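Local coordinates for protein geranyltranstransferase (Enterococcus faecalis, PDB 3P8L) that probably condenses isopentenyl diphosphate with geranyl diphosphate to make (2E,6E)-farnesyl diphosphate, using magnesium as its cofactor, at residues A[143-148]-A[198-203]; A[55-60]-A[188-193]; A[222-227]-A[260-265]; A[272-277]-A[294-299]; A[27-32]-A[80-85]. One frame throughout, in Å; residues are numbered along the deposited sequence.

The first loop to close is contact 5, which sets the end of helix 13-31 against helix 71-92. Helix 53-64 lies inside that loop and opens contact 2, which closes at 188-193, so contacts 5 and 2 cross. Contact 1 opens at 143-148, within contact 2, and closes at 198-203, so these two cross as well, and both use helix 175-200. Contacts 3 and 4 follow in series: 222-227 with 260-265, then 272-277 with 294-299. Both use helix 259-283, fastening helix 205-230 and the C-terminal helix 289-298 to it. Contact 2 lies nearest the chain's centre and touches contacts 1, 4 and 5.

Contact 1 (A[143-148]-A[198-203]); sequences VLLMQQ and GVLANQ
Leu-144 and Leu-145 meet Val-199 and Leu-200 where helix 139-153 packs on the C-terminal end of helix 175-200, within the all-helical fold of the isoprenoid synthases. The interaction across the contact is apolar. Leu-145 and Val-199 point at one another tip to tip, with CD2 of Leu-145 lying 3.9 Å from CG1 of Val-199. Leu-144 comes in at a slant to the same valine, and its CD2 is 3.8 Å from Val-199 CG2. With CG1 anti to the backbone N (chi1 168°), Val-199 turns that methyl to Leu-145, while CG2 is closest to Leu-144 and also near Leu-145; a beta-branched residue therefore suits the place. Leu-200 adds a looser touch, its CD2 standing 4.4 Å from Leu-145 CD1, and its other neighbours include Val-58 and Val-62 of helix 53-64. Leu-137 and Val-76 border both Leu-145 and Leu-200, extending the apolar layer.

Among the polar groups, Gln-147 NE2 makes a hydrogen bond to Ser-133 O of the second subunit. Within 198-203, polar bonds finish helix 175-200. A Schellman motif closes it, with Asn-202 at the positive-phi position, Gln-203 N bonded to Gly-198 O and Asn-202 N to Val-199 O. Gln-203 then folds back, and its NE2 donates to Ala-201 O over 3.1 Å, approaching from above the carbonyl plane, 49° out of it.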
# COMPACT_ATOMS: atom_id res chain seq x y z
N VAL A 143 -1.27 8.22 -12.85
CA VAL A 143 -2.31 8.51 -11.87
C VAL A 143 -3.52 7.59 -12.02
O VAL A 143 -4.04 7.10 -11.03
CB VAL A 143 -2.71 10.02 -11.89
CG1 VAL A 143 -4.06 10.29 -11.19
CG2 VAL A 143 -1.64 10.84 -11.24
N LEU A 144 -3.92 7.33 -13.27
CA LEU A 144 -5.02 6.41 -13.54
C LEU A 144 -4.72 5.00 -13.01
O LEU A 144 -5.57 4.37 -12.40
CB LEU A 144 -5.31 6.35 -15.06
CG LEU A 144 -6.39 5.37 -15.54
CD1 LEU A 144 -7.74 5.65 -14.89
CD2 LEU A 144 -6.49 5.40 -17.06
N LEU A 145 -3.51 4.53 -13.26
CA LEU A 145 -3.17 3.15 -12.90
C LEU A 145 -2.98 3.01 -11.37
O LEU A 145 -3.26 1.95 -10.82
CB LEU A 145 -1.96 2.65 -13.70
CG LEU A 145 -2.25 2.35 -15.18
CD1 LEU A 145 -1.10 1.60 -15.80
CD2 LEU A 145 -3.52 1.57 -15.39
N MET A 146 -2.56 4.09 -10.71
CA MET A 146 -2.43 4.11 -9.25
C MET A 146 -3.82 4.09 -8.62
O MET A 146 -4.08 3.35 -7.66
CB MET A 146 -1.59 5.30 -8.76
CG MET A 146 -0.07 5.13 -8.96
SD MET A 146 1.00 6.47 -8.35
CE MET A 146 0.28 7.91 -9.12
N GLN A 147 -4.73 4.89 -9.18
CA GLN A 147 -6.14 4.89 -8.80
C GLN A 147 -6.75 3.51 -8.93
O GLN A 147 -7.44 3.01 -8.01
CB GLN A 147 -6.96 5.88 -9.67
CG GLN A 147 -6.77 7.35 -9.32
CD GLN A 147 -7.35 8.30 -10.38
OE1 GLN A 147 -7.80 7.87 -11.44
NE2 GLN A 147 -7.35 9.59 -10.07
N GLN A 148 -6.50 2.88 -10.07
CA GLN A 148 -7.09 1.59 -10.38
C GLN A 148 -6.48 0.46 -9.53
O GLN A 148 -7.19 -0.45 -9.08
CB GLN A 148 -6.96 1.30 -11.88
CG GLN A 148 -7.91 2.13 -12.78
CD GLN A 148 -9.37 1.86 -12.51
OE1 GLN A 148 -9.82 0.72 -12.52
NE2 GLN A 148 -10.14 2.93 -12.27
N GLY A 198 -5.00 -2.68 -21.34
CA GLY A 198 -5.67 -1.69 -22.20
C GLY A 198 -5.10 -0.28 -22.18
O GLY A 198 -4.97 0.36 -23.22
N VAL A 199 -4.76 0.20 -20.98
CA VAL A 199 -4.23 1.54 -20.79
C VAL A 199 -2.81 1.64 -21.35
O VAL A 199 -2.45 2.62 -22.02
CB VAL A 199 -4.27 1.92 -19.28
CG1 VAL A 199 -3.48 3.18 -18.98
CG2 VAL A 199 -5.71 2.08 -18.83
N LEU A 200 -2.02 0.60 -21.10
CA LEU A 200 -0.67 0.50 -21.63
C LEU A 200 -0.66 0.48 -23.16
O LEU A 200 0.28 0.96 -23.78
CB LEU A 200 0.07 -0.73 -21.06
CG LEU A 200 0.36 -0.69 -19.55
CD1 LEU A 200 0.83 -2.06 -19.03
CD2 LEU A 200 1.36 0.38 -19.21
N ALA A 201 -1.72 -0.08 -23.75
CA ALA A 201 -1.82 -0.21 -25.20
C ALA A 201 -2.62 0.94 -25.85
O ALA A 201 -2.95 0.86 -27.05
CB ALA A 201 -2.41 -1.55 -25.57
N ASN A 202 -2.94 1.96 -25.06
CA ASN A 202 -3.69 3.14 -25.51
C ASN A 202 -5.07 2.89 -26.11
O ASN A 202 -5.47 3.56 -27.06
CB ASN A 202 -2.85 4.02 -26.45
CG ASN A 202 -2.58 5.39 -25.88
OD1 ASN A 202 -1.44 5.72 -25.55
ND2 ASN A 202 -3.63 6.20 -25.73
N GLN A 203 -5.78 1.92 -25.56
CA GLN A 203 -7.12 1.58 -26.02
C GLN A 203 -8.17 2.53 -25.49
O GLN A 203 -7.94 3.26 -24.52
CB GLN A 203 -7.45 0.14 -25.63
CG GLN A 203 -6.53 -0.87 -26.29
CD GLN A 203 -6.58 -0.80 -27.81
OE1 GLN A 203 -7.61 -1.06 -28.42
NE2 GLN A 203 -5.46 -0.47 -28.41

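Contact 2 (A[55-60]-A[188-193]); sequences PLLVLT and ALIEFA
A near-parallel helix pair in the middle of the all-alpha isoprenoid synthase fold brings Leu-57 and Val-58 of helix 53-64 against Ala-193 and Ile-190 of helix 175-200. The local axes approach to 8.9 Å and make a crossing angle of -26°. The CA atoms of Val-58 and Ala-193 are 4.8 Å apart, a close approach with which the small alanine is compatible. Its methyl, CB of Ala-193, touches two residues of the other helix, lying 3.8 Å from Leu-57 CB and also 3.8 Å from Val-58 CG2.

One turn earlier on helix 175-200, the longer side chains take over. Leu-57 and Ile-190 pass each other at a slant, and Leu-57 CD1 rests 3.9 Å from CG2 of Ile-190 and 4.0 Å from its CD1. Ile-190 can offer both branches because CG1 lies anti to the carbonyl carbon (chi1 -59°) while CG2 lies anti to the backbone N.

On another side of helix 53-64, next to helix 289-298, Thr-60 OG1 bonds to Leu-56 O at 2.7 Å, and the same oxygen also accepts from Thr-60 N. Leu-80 of helix 71-92 covers Val-58 and Ala-193 together, and Leu-295 reaches Leu-57 from the C-terminal helix. The contact thus belongs to the interior of the all-alpha prenyl synthase fold, where helices 53-64, 71-92, 175-200 and 289-298 meet.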
# COMPACT_ATOMS: atom_id res chain seq x y z
N PRO A 55 0.78 -10.64 -13.67
CA PRO A 55 1.66 -9.99 -14.64
C PRO A 55 1.59 -10.62 -16.04
O PRO A 55 1.70 -9.89 -17.03
CB PRO A 55 3.07 -10.18 -14.04
CG PRO A 55 2.96 -11.28 -13.06
CD PRO A 55 1.55 -11.17 -12.52
N LEU A 56 1.40 -11.93 -16.11
CA LEU A 56 1.20 -12.61 -17.39
C LEU A 56 -0.01 -12.04 -18.14
O LEU A 56 0.10 -11.75 -19.32
CB LEU A 56 1.11 -14.15 -17.26
CG LEU A 56 1.09 -14.93 -18.59
CD1 LEU A 56 2.31 -14.54 -19.43
CD2 LEU A 56 1.00 -16.45 -18.41
N LEU A 57 -1.11 -11.81 -17.43
CA LEU A 57 -2.30 -11.17 -18.03
C LEU A 57 -2.04 -9.76 -18.57
O LEU A 57 -2.43 -9.46 -19.70
CB LEU A 57 -3.47 -11.16 -17.05
CG LEU A 57 -4.18 -12.50 -16.86
CD1 LEU A 57 -5.08 -12.40 -15.63
CD2 LEU A 57 -4.98 -12.88 -18.11
N VAL A 58 -1.35 -8.93 -17.78
CA VAL A 58 -0.95 -7.58 -18.20
C VAL A 58 -0.23 -7.64 -19.55
O VAL A 58 -0.64 -6.97 -20.50
CB VAL A 58 -0.05 -6.86 -17.17
CG1 VAL A 58 0.39 -5.50 -17.70
CG2 VAL A 58 -0.76 -6.65 -15.83
N LEU A 59 0.81 -8.45 -19.62
CA LEU A 59 1.69 -8.53 -20.78
C LEU A 59 1.04 -9.19 -22.00
O LEU A 59 1.24 -8.76 -23.15
CB LEU A 59 3.00 -9.23 -20.41
CG LEU A 59 3.82 -8.51 -19.33
CD1 LEU A 59 5.11 -9.24 -19.15
CD2 LEU A 59 4.10 -7.03 -19.64
N THR A 60 0.21 -10.20 -21.74
CA THR A 60 -0.51 -10.88 -22.80
C THR A 60 -1.49 -9.90 -23.46
O THR A 60 -1.67 -9.93 -24.68
CB THR A 60 -1.19 -12.15 -22.28
OG1 THR A 60 -0.20 -12.99 -21.66
CG2 THR A 60 -1.86 -12.93 -23.40
N ALA A 188 -10.96 -8.67 -8.66
CA ALA A 188 -10.56 -7.27 -8.72
C ALA A 188 -9.16 -7.04 -9.29
O ALA A 188 -9.00 -6.15 -10.12
CB ALA A 188 -10.72 -6.59 -7.35
N LEU A 189 -8.17 -7.84 -8.87
CA LEU A 189 -6.79 -7.72 -9.39
C LEU A 189 -6.67 -8.26 -10.82
O LEU A 189 -5.83 -7.80 -11.59
CB LEU A 189 -5.76 -8.45 -8.49
CG LEU A 189 -5.39 -8.01 -7.07
CD1 LEU A 189 -4.19 -8.82 -6.57
CD2 LEU A 189 -5.07 -6.52 -7.00
N ILE A 190 -7.48 -9.27 -11.14
CA ILE A 190 -7.57 -9.83 -12.51
C ILE A 190 -8.11 -8.73 -13.42
O ILE A 190 -7.56 -8.50 -14.50
CB ILE A 190 -8.44 -11.11 -12.58
CG1 ILE A 190 -7.90 -12.22 -11.66
CG2 ILE A 190 -8.55 -11.64 -14.04
CD1 ILE A 190 -6.48 -12.63 -11.93
N GLU A 191 -9.17 -8.05 -12.94
CA GLU A 191 -9.74 -6.92 -13.68
C GLU A 191 -8.72 -5.81 -13.88
O GLU A 191 -8.58 -5.29 -15.00
CB GLU A 191 -11.04 -6.43 -13.04
CG GLU A 191 -12.26 -7.28 -13.41
CD GLU A 191 -13.39 -7.19 -12.39
OE1 GLU A 191 -13.22 -6.46 -11.39
OE2 GLU A 191 -14.43 -7.85 -12.59
N PHE A 192 -7.97 -5.48 -12.81
CA PHE A 192 -6.89 -4.51 -12.95
C PHE A 192 -5.90 -4.94 -14.04
O PHE A 192 -5.45 -4.10 -14.82
CB PHE A 192 -6.11 -4.27 -11.64
CG PHE A 192 -4.93 -3.35 -11.83
CD1 PHE A 192 -5.10 -1.97 -11.82
CD2 PHE A 192 -3.65 -3.87 -12.09
CE1 PHE A 192 -4.02 -1.12 -12.01
CE2 PHE A 192 -2.58 -3.02 -12.31
CZ PHE A 192 -2.77 -1.64 -12.27
N ALA A 193 -5.52 -6.22 -14.08
CA ALA A 193 -4.51 -6.65 -15.06
C ALA A 193 -4.95 -6.33 -16.50
O ALA A 193 -4.17 -5.83 -17.30
CB ALA A 193 -4.19 -8.12 -14.91

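Contact 3 (A[222-227]-A[260-265]); sequences FQIRDD and AGAKDA
Ile-224 and Ala-262 mark the nearest backbone approach of helices 205-230 and 259-283, with their CA atoms 6.9 Å apart. Ile-224 supplies the whole contact from its side of the pair. Its CG2 presses on the backbone of the opposite helix, 3.4 Å from Ala-262 O, while CD1 reaches 4.0 Å to Ala-265 CB. An extended second torsion (chi2 161°) carries CD1 out to that alanine. Alanines three residues apart lie on one helix face and are small enough for the isoleucine to settle against them. Two residues further on, Asp-226 and Asp-227 begin a DDLLD sequence, the second aspartate-rich motif of this family, which in relatives binds diphosphate through magnesium. Tyr-253, Pro-254 and Leu-257 of the short helix 253-257 line the contact, and Arg-225 NH2 bonds to Gln-298 O, linking helix 205-230 to the end of helix 289-298.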
# COMPACT_ATOMS: atom_id res chain seq x y z
N PHE A 222 -11.47 -19.15 -13.68
CA PHE A 222 -10.26 -19.57 -12.97
C PHE A 222 -10.62 -20.23 -11.65
O PHE A 222 -10.12 -21.31 -11.33
CB PHE A 222 -9.33 -18.35 -12.78
CG PHE A 222 -8.15 -18.57 -11.85
CD1 PHE A 222 -7.05 -19.34 -12.24
CD2 PHE A 222 -8.11 -17.94 -10.60
CE1 PHE A 222 -5.95 -19.53 -11.38
CE2 PHE A 222 -7.01 -18.12 -9.73
CZ PHE A 222 -5.93 -18.91 -10.13
N GLN A 223 -11.53 -19.60 -10.90
CA GLN A 223 -11.97 -20.10 -9.61
C GLN A 223 -12.83 -21.36 -9.71
O GLN A 223 -12.63 -22.30 -8.94
CB GLN A 223 -12.74 -19.03 -8.84
CG GLN A 223 -12.70 -19.23 -7.33
CD GLN A 223 -11.61 -18.42 -6.67
OE1 GLN A 223 -10.60 -18.96 -6.20
NE2 GLN A 223 -11.80 -17.10 -6.63
N ILE A 224 -13.78 -21.36 -10.64
CA ILE A 224 -14.63 -22.54 -10.86
C ILE A 224 -13.79 -23.76 -11.26
O ILE A 224 -14.03 -24.86 -10.76
CB ILE A 224 -15.75 -22.27 -11.91
CG1 ILE A 224 -16.69 -21.15 -11.42
CG2 ILE A 224 -16.57 -23.54 -12.19
CD1 ILE A 224 -17.51 -20.50 -12.52
N ARG A 225 -12.79 -23.55 -12.12
CA ARG A 225 -11.82 -24.58 -12.52
C ARG A 225 -11.01 -25.13 -11.33
O ARG A 225 -10.81 -26.34 -11.23
CB ARG A 225 -10.90 -24.02 -13.61
CG ARG A 225 -9.51 -24.62 -13.74
CD ARG A 225 -9.48 -25.78 -14.72
NE ARG A 225 -8.39 -25.65 -15.68
CZ ARG A 225 -7.11 -25.95 -15.44
NH1 ARG A 225 -6.73 -26.42 -14.25
NH2 ARG A 225 -6.21 -25.79 -16.40
N ASP A 226 -10.57 -24.24 -10.44
CA ASP A 226 -9.81 -24.65 -9.26
C ASP A 226 -10.66 -25.40 -8.23
O ASP A 226 -10.19 -26.36 -7.62
CB ASP A 226 -9.09 -23.46 -8.63
CG ASP A 226 -7.79 -23.10 -9.37
OD1 ASP A 226 -7.01 -22.29 -8.82
OD2 ASP A 226 -7.54 -23.63 -10.48
N ASP A 227 -11.90 -24.96 -8.05
CA ASP A 227 -12.87 -25.61 -7.17
C ASP A 227 -13.31 -26.98 -7.71
O ASP A 227 -13.62 -27.88 -6.94
CB ASP A 227 -14.10 -24.72 -6.96
CG ASP A 227 -13.85 -23.59 -5.96
OD1 ASP A 227 -12.71 -23.43 -5.48
OD2 ASP A 227 -14.82 -22.86 -5.65
N ALA A 260 -21.67 -31.48 -12.39
CA ALA A 260 -22.05 -31.26 -13.80
C ALA A 260 -22.54 -29.84 -14.10
O ALA A 260 -22.33 -29.32 -15.21
CB ALA A 260 -23.08 -32.30 -14.23
N GLY A 261 -23.20 -29.22 -13.12
CA GLY A 261 -23.64 -27.83 -13.22
C GLY A 261 -22.50 -26.83 -13.09
O GLY A 261 -22.56 -25.73 -13.66
N ALA A 262 -21.46 -27.20 -12.34
CA ALA A 262 -20.24 -26.39 -12.24
C ALA A 262 -19.37 -26.48 -13.50
O ALA A 262 -18.71 -25.50 -13.87
CB ALA A 262 -19.45 -26.76 -11.00
N LYS A 263 -19.36 -27.65 -14.15
CA LYS A 263 -18.69 -27.83 -15.45
C LYS A 263 -19.34 -26.94 -16.50
O LYS A 263 -18.66 -26.37 -17.35
CB LYS A 263 -18.76 -29.29 -15.91
CG LYS A 263 -17.75 -30.24 -15.28
CD LYS A 263 -17.90 -31.65 -15.84
CE LYS A 263 -16.60 -32.44 -15.81
NZ LYS A 263 -16.10 -32.71 -14.43
N ASP A 264 -20.67 -26.83 -16.42
CA ASP A 264 -21.42 -25.94 -17.30
C ASP A 264 -21.23 -24.49 -16.92
O ASP A 264 -21.25 -23.61 -17.79
CB ASP A 264 -22.90 -26.31 -17.32
CG ASP A 264 -23.21 -27.43 -18.30
OD1 ASP A 264 -24.34 -27.96 -18.26
OD2 ASP A 264 -22.34 -27.77 -19.13
N ALA A 265 -21.03 -24.22 -15.63
CA ALA A 265 -20.69 -22.86 -15.18
C ALA A 265 -19.37 -22.40 -15.82
O ALA A 265 -19.28 -21.27 -16.31
CB ALA A 265 -20.61 -22.81 -13.66

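Contact 4 (A[272-277]-A[294-299]); sequences EGSAVL and NLLTQL
Leu-296 reaches Gly-273 and Ser-274 with an unusual first torsion: chi1 is -123°, midway between two staggered positions, and chi2 is 42°. Together these carry CD2 onto the backbone of helix 259-283, 3.6 Å from Gly-273 C and 3.5 Å from Ser-274 N. Because the torsions lie off the usual staggered positions, the exact place of the methyls is to be read with caution. As modelled, the methyl rests against the peptide link itself. Glycine suits this spot because its backbone is bare on the side where the leucine arrives, and the two CA atoms, of Gly-273 and Leu-296, come to 7.3 Å. The local axes are 10.4 Å apart and nearly antiparallel, at 174°, as expected of two helices joined by a short turn.

Leu-277, one turn further along, adds its CD1 at 4.3 Å from the same CD2 of Leu-296. Both leucines also lean on Phe-214 of helix 205-230, and Leu-270 packs on Leu-296 too, so the contact belongs to a three-helix meeting. Ser-274 stands at the more exposed border; its OG lies 3.9 Å from Leu-296 CD2, which is ordinary packing.

That hydroxyl is bonded to Leu-270 O within its own helix, so the serine can sit beside a methyl without needing a polar partner across the pair. The union of these helices here therefore rests on apolar packing of a leucine against a bare glycine backbone.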
# COMPACT_ATOMS: atom_id res chain seq x y z
N GLU A 272 -18.54 -16.89 -22.74
CA GLU A 272 -18.76 -15.45 -22.58
C GLU A 272 -17.47 -14.65 -22.75
O GLU A 272 -17.48 -13.59 -23.38
CB GLU A 272 -19.47 -15.15 -21.26
CG GLU A 272 -20.94 -15.59 -21.31
CD GLU A 272 -21.87 -14.65 -20.58
OE1 GLU A 272 -21.51 -13.47 -20.38
OE2 GLU A 272 -22.99 -15.08 -20.24
N GLY A 273 -16.36 -15.19 -22.25
CA GLY A 273 -15.03 -14.64 -22.53
C GLY A 273 -14.74 -14.55 -24.02
O GLY A 273 -14.32 -13.49 -24.51
N SER A 274 -14.98 -15.65 -24.75
CA SER A 274 -14.82 -15.70 -26.22
C SER A 274 -15.70 -14.68 -26.92
O SER A 274 -15.24 -13.94 -27.80
CB SER A 274 -15.12 -17.10 -26.77
OG SER A 274 -14.40 -18.11 -26.09
N ALA A 275 -16.97 -14.64 -26.52
CA ALA A 275 -17.92 -13.68 -27.08
C ALA A 275 -17.41 -12.26 -26.88
O ALA A 275 -17.53 -11.43 -27.79
CB ALA A 275 -19.31 -13.86 -26.48
N VAL A 276 -16.81 -12.00 -25.72
CA VAL A 276 -16.20 -10.69 -25.46
C VAL A 276 -14.99 -10.38 -26.38
O VAL A 276 -14.88 -9.27 -26.90
CB VAL A 276 -15.85 -10.48 -23.95
CG1 VAL A 276 -14.99 -9.27 -23.75
CG2 VAL A 276 -17.13 -10.32 -23.14
N LEU A 277 -14.12 -11.37 -26.59
CA LEU A 277 -12.97 -11.20 -27.48
C LEU A 277 -13.39 -10.99 -28.94
O LEU A 277 -12.77 -10.20 -29.67
CB LEU A 277 -12.01 -12.40 -27.39
CG LEU A 277 -11.26 -12.65 -26.07
CD1 LEU A 277 -10.46 -13.93 -26.19
CD2 LEU A 277 -10.35 -11.48 -25.69
N ASN A 294 -6.15 -18.11 -26.01
CA ASN A 294 -5.38 -19.26 -25.50
C ASN A 294 -5.43 -19.36 -23.97
O ASN A 294 -5.47 -20.45 -23.41
CB ASN A 294 -3.92 -19.18 -25.99
CG ASN A 294 -3.03 -20.20 -25.30
OD1 ASN A 294 -3.12 -21.39 -25.56
ND2 ASN A 294 -2.16 -19.71 -24.42
N LEU A 295 -5.41 -18.21 -23.30
CA LEU A 295 -5.52 -18.20 -21.83
C LEU A 295 -6.87 -18.75 -21.37
O LEU A 295 -6.95 -19.47 -20.38
CB LEU A 295 -5.26 -16.80 -21.26
CG LEU A 295 -3.81 -16.29 -21.35
CD1 LEU A 295 -3.74 -14.87 -20.90
CD2 LEU A 295 -2.83 -17.14 -20.56
N LEU A 296 -7.92 -18.42 -22.12
CA LEU A 296 -9.25 -19.01 -21.94
C LEU A 296 -9.26 -20.52 -22.23
O LEU A 296 -9.81 -21.29 -21.44
CB LEU A 296 -10.24 -18.30 -22.85
CG LEU A 296 -11.47 -17.66 -22.24
CD1 LEU A 296 -11.14 -16.93 -20.95
CD2 LEU A 296 -12.00 -16.72 -23.28
N THR A 297 -8.65 -20.93 -23.35
CA THR A 297 -8.47 -22.35 -23.72
C THR A 297 -7.79 -23.17 -22.61
O THR A 297 -8.22 -24.30 -22.35
CB THR A 297 -7.65 -22.50 -25.04
OG1 THR A 297 -8.33 -21.84 -26.11
CG2 THR A 297 -7.44 -23.97 -25.43
N GLN A 298 -6.77 -22.60 -21.96
CA GLN A 298 -6.02 -23.32 -20.92
C GLN A 298 -6.89 -23.68 -19.71
O GLN A 298 -6.57 -24.62 -18.98
CB GLN A 298 -4.78 -22.53 -20.45
CG GLN A 298 -3.69 -22.24 -21.50
CD GLN A 298 -3.67 -23.23 -22.65
OE1 GLN A 298 -4.30 -24.28 -22.60
NE2 GLN A 298 -2.94 -22.88 -23.70
N LEU A 299 -7.98 -22.94 -19.51
CA LEU A 299 -8.90 -23.20 -18.39
C LEU A 299 -9.96 -24.30 -18.63
O LEU A 299 -10.69 -24.67 -17.71
CB LEU A 299 -9.58 -21.91 -17.93
CG LEU A 299 -8.77 -20.73 -17.39
CD1 LEU A 299 -9.72 -19.62 -16.96
CD2 LEU A 299 -7.84 -21.10 -16.22

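Contact 5 (A[27-32]-A[80-85]); sequences DFIAEY and LEMIHT
Met-82 ends in a methyl that meets Phe-28, joining helix 71-92 to helix 13-31. Its CE lies 3.9 Å from Phe-28 CD1, where the methionine runs about perpendicular to the phenylalanine and comes at its ring obliquely. Ile-29 was modelled in two conformations; in one of them its CD1 approaches the same CE tip to tip, a touch that is less certain. A long unbranched chain is apt, because the backbones stand well apart: the nearest CA atoms, of Ile-29 and Met-82, are 9.9 Å from each other. Met-82 leaves its helix extended and then bends at its last torsion (chi3 71°), which turns the methyl in toward helix 13-31.

Further out, Tyr-32 packs on the Phe-28 ring, its CB above one face toward the rim, while Phe-28 CE2 lies 3.6 Å above the Tyr-32 ring, toward the rim. Ile-29 is also flanked by Leu-43 and Ile-46 of helix 36-47, and Phe-28 by Gln-130 of helix 114-133. On the other helix, Thr-85 OG1 bonds to Glu-81 O over 2.7 Å, on the opposite face of that carbonyl plane from Thr-85 N. Glu-81 OE2 makes a salt bridge to Arg-52 NH1.

The packing joins N-terminal helix 13-31 to helix 71-92, whose C-terminal end begins the first aspartate-rich motif, DDLPAMD, which in relatives binds the diphosphate through magnesium, within the all-alpha prenyl synthase fold.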
# COMPACT_ATOMS: atom_id res chain seq x y z
N ASP A 27 15.14 -6.36 -8.48
CA ASP A 27 15.99 -5.17 -8.49
C ASP A 27 15.37 -4.10 -7.64
O ASP A 27 16.08 -3.45 -6.91
CB ASP A 27 16.20 -4.57 -9.89
CG ASP A 27 17.05 -5.46 -10.80
OD1 ASP A 27 17.64 -6.43 -10.32
OD2 ASP A 27 17.11 -5.20 -12.01
N PHE A 28 14.05 -3.90 -7.76
CA PHE A 28 13.36 -2.87 -6.99
C PHE A 28 13.46 -3.13 -5.49
O PHE A 28 13.74 -2.19 -4.75
CB PHE A 28 11.89 -2.67 -7.39
CG PHE A 28 11.28 -1.48 -6.74
CD1 PHE A 28 10.44 -1.62 -5.63
CD2 PHE A 28 11.60 -0.21 -7.18
CE1 PHE A 28 9.92 -0.51 -5.00
CE2 PHE A 28 11.07 0.92 -6.55
CZ PHE A 28 10.23 0.76 -5.46
N ILE A 29 13.28 -4.38 -5.08
CA ILE A 29 13.35 -4.73 -3.66
C ILE A 29 14.79 -4.58 -3.14
O ILE A 29 15.01 -4.02 -2.07
CB ILE A 29 12.76 -6.13 -3.36
CG1 ILE A 29 11.26 -6.04 -3.12
CG2 ILE A 29 13.34 -6.74 -2.09
CD1 ILE A 29 10.41 -6.19 -4.34
N ALA A 30 15.77 -5.06 -3.90
CA ALA A 30 17.18 -4.99 -3.50
C ALA A 30 17.68 -3.55 -3.40
O ALA A 30 18.43 -3.21 -2.50
CB ALA A 30 18.07 -5.80 -4.47
N GLU A 31 17.22 -2.69 -4.30
CA GLU A 31 17.72 -1.33 -4.35
C GLU A 31 16.96 -0.34 -3.43
O GLU A 31 17.55 0.59 -2.94
CB GLU A 31 17.76 -0.82 -5.79
CG GLU A 31 18.83 -1.53 -6.67
CD GLU A 31 18.55 -1.45 -8.18
OE1 GLU A 31 17.87 -0.50 -8.64
OE2 GLU A 31 19.02 -2.35 -8.92
N TYR A 32 15.66 -0.55 -3.19
CA TYR A 32 14.87 0.42 -2.43
C TYR A 32 14.45 -0.12 -1.06
O TYR A 32 13.39 0.23 -0.55
CB TYR A 32 13.63 0.86 -3.23
CG TYR A 32 13.91 1.79 -4.39
CD1 TYR A 32 14.54 1.34 -5.56
CD2 TYR A 32 13.51 3.13 -4.34
CE1 TYR A 32 14.79 2.19 -6.62
CE2 TYR A 32 13.76 4.00 -5.40
CZ TYR A 32 14.40 3.53 -6.53
OH TYR A 32 14.63 4.39 -7.58
N LEU A 80 1.83 -5.07 -9.81
CA LEU A 80 0.69 -5.97 -9.57
C LEU A 80 1.10 -7.29 -8.89
O LEU A 80 0.44 -7.75 -7.93
CB LEU A 80 -0.05 -6.24 -10.89
CG LEU A 80 -1.25 -7.17 -10.87
CD1 LEU A 80 -2.33 -6.65 -9.93
CD2 LEU A 80 -1.81 -7.39 -12.29
N GLU A 81 2.20 -7.89 -9.37
CA GLU A 81 2.68 -9.13 -8.76
C GLU A 81 3.19 -8.92 -7.31
O GLU A 81 3.07 -9.84 -6.49
CB GLU A 81 3.71 -9.82 -9.65
CG GLU A 81 4.11 -11.22 -9.20
CD GLU A 81 2.96 -12.26 -9.20
OE1 GLU A 81 1.77 -11.96 -9.52
OE2 GLU A 81 3.27 -13.40 -8.87
N MET A 82 3.68 -7.72 -7.01
CA MET A 82 4.04 -7.30 -5.64
C MET A 82 2.83 -7.28 -4.71
O MET A 82 2.93 -7.75 -3.56
CB MET A 82 4.84 -5.98 -5.62
CG MET A 82 6.29 -6.08 -6.27
SD MET A 82 7.11 -4.46 -6.50
CE MET A 82 7.47 -4.03 -4.80
N ILE A 83 1.71 -6.75 -5.20
CA ILE A 83 0.44 -6.73 -4.48
C ILE A 83 0.01 -8.17 -4.21
O ILE A 83 -0.32 -8.52 -3.06
CB ILE A 83 -0.70 -5.99 -5.25
CG1 ILE A 83 -0.43 -4.49 -5.39
CG2 ILE A 83 -2.06 -6.25 -4.61
CD1 ILE A 83 -0.60 -3.68 -4.13
N HIS A 84 -0.02 -8.98 -5.26
CA HIS A 84 -0.35 -10.38 -5.14
C HIS A 84 0.51 -11.13 -4.09
O HIS A 84 -0.04 -11.84 -3.26
CB HIS A 84 -0.22 -11.08 -6.47
CG HIS A 84 -0.60 -12.51 -6.41
ND1 HIS A 84 -1.83 -12.93 -5.96
CD2 HIS A 84 0.09 -13.64 -6.70
CE1 HIS A 84 -1.89 -14.24 -6.00
NE2 HIS A 84 -0.74 -14.70 -6.46
N THR A 85 1.83 -10.96 -4.16
CA THR A 85 2.80 -11.57 -3.23
C THR A 85 2.55 -11.10 -1.80
O THR A 85 2.58 -11.91 -0.87
CB THR A 85 4.28 -11.23 -3.63
OG1 THR A 85 4.52 -11.58 -4.99
CG2 THR A 85 5.30 -11.97 -2.73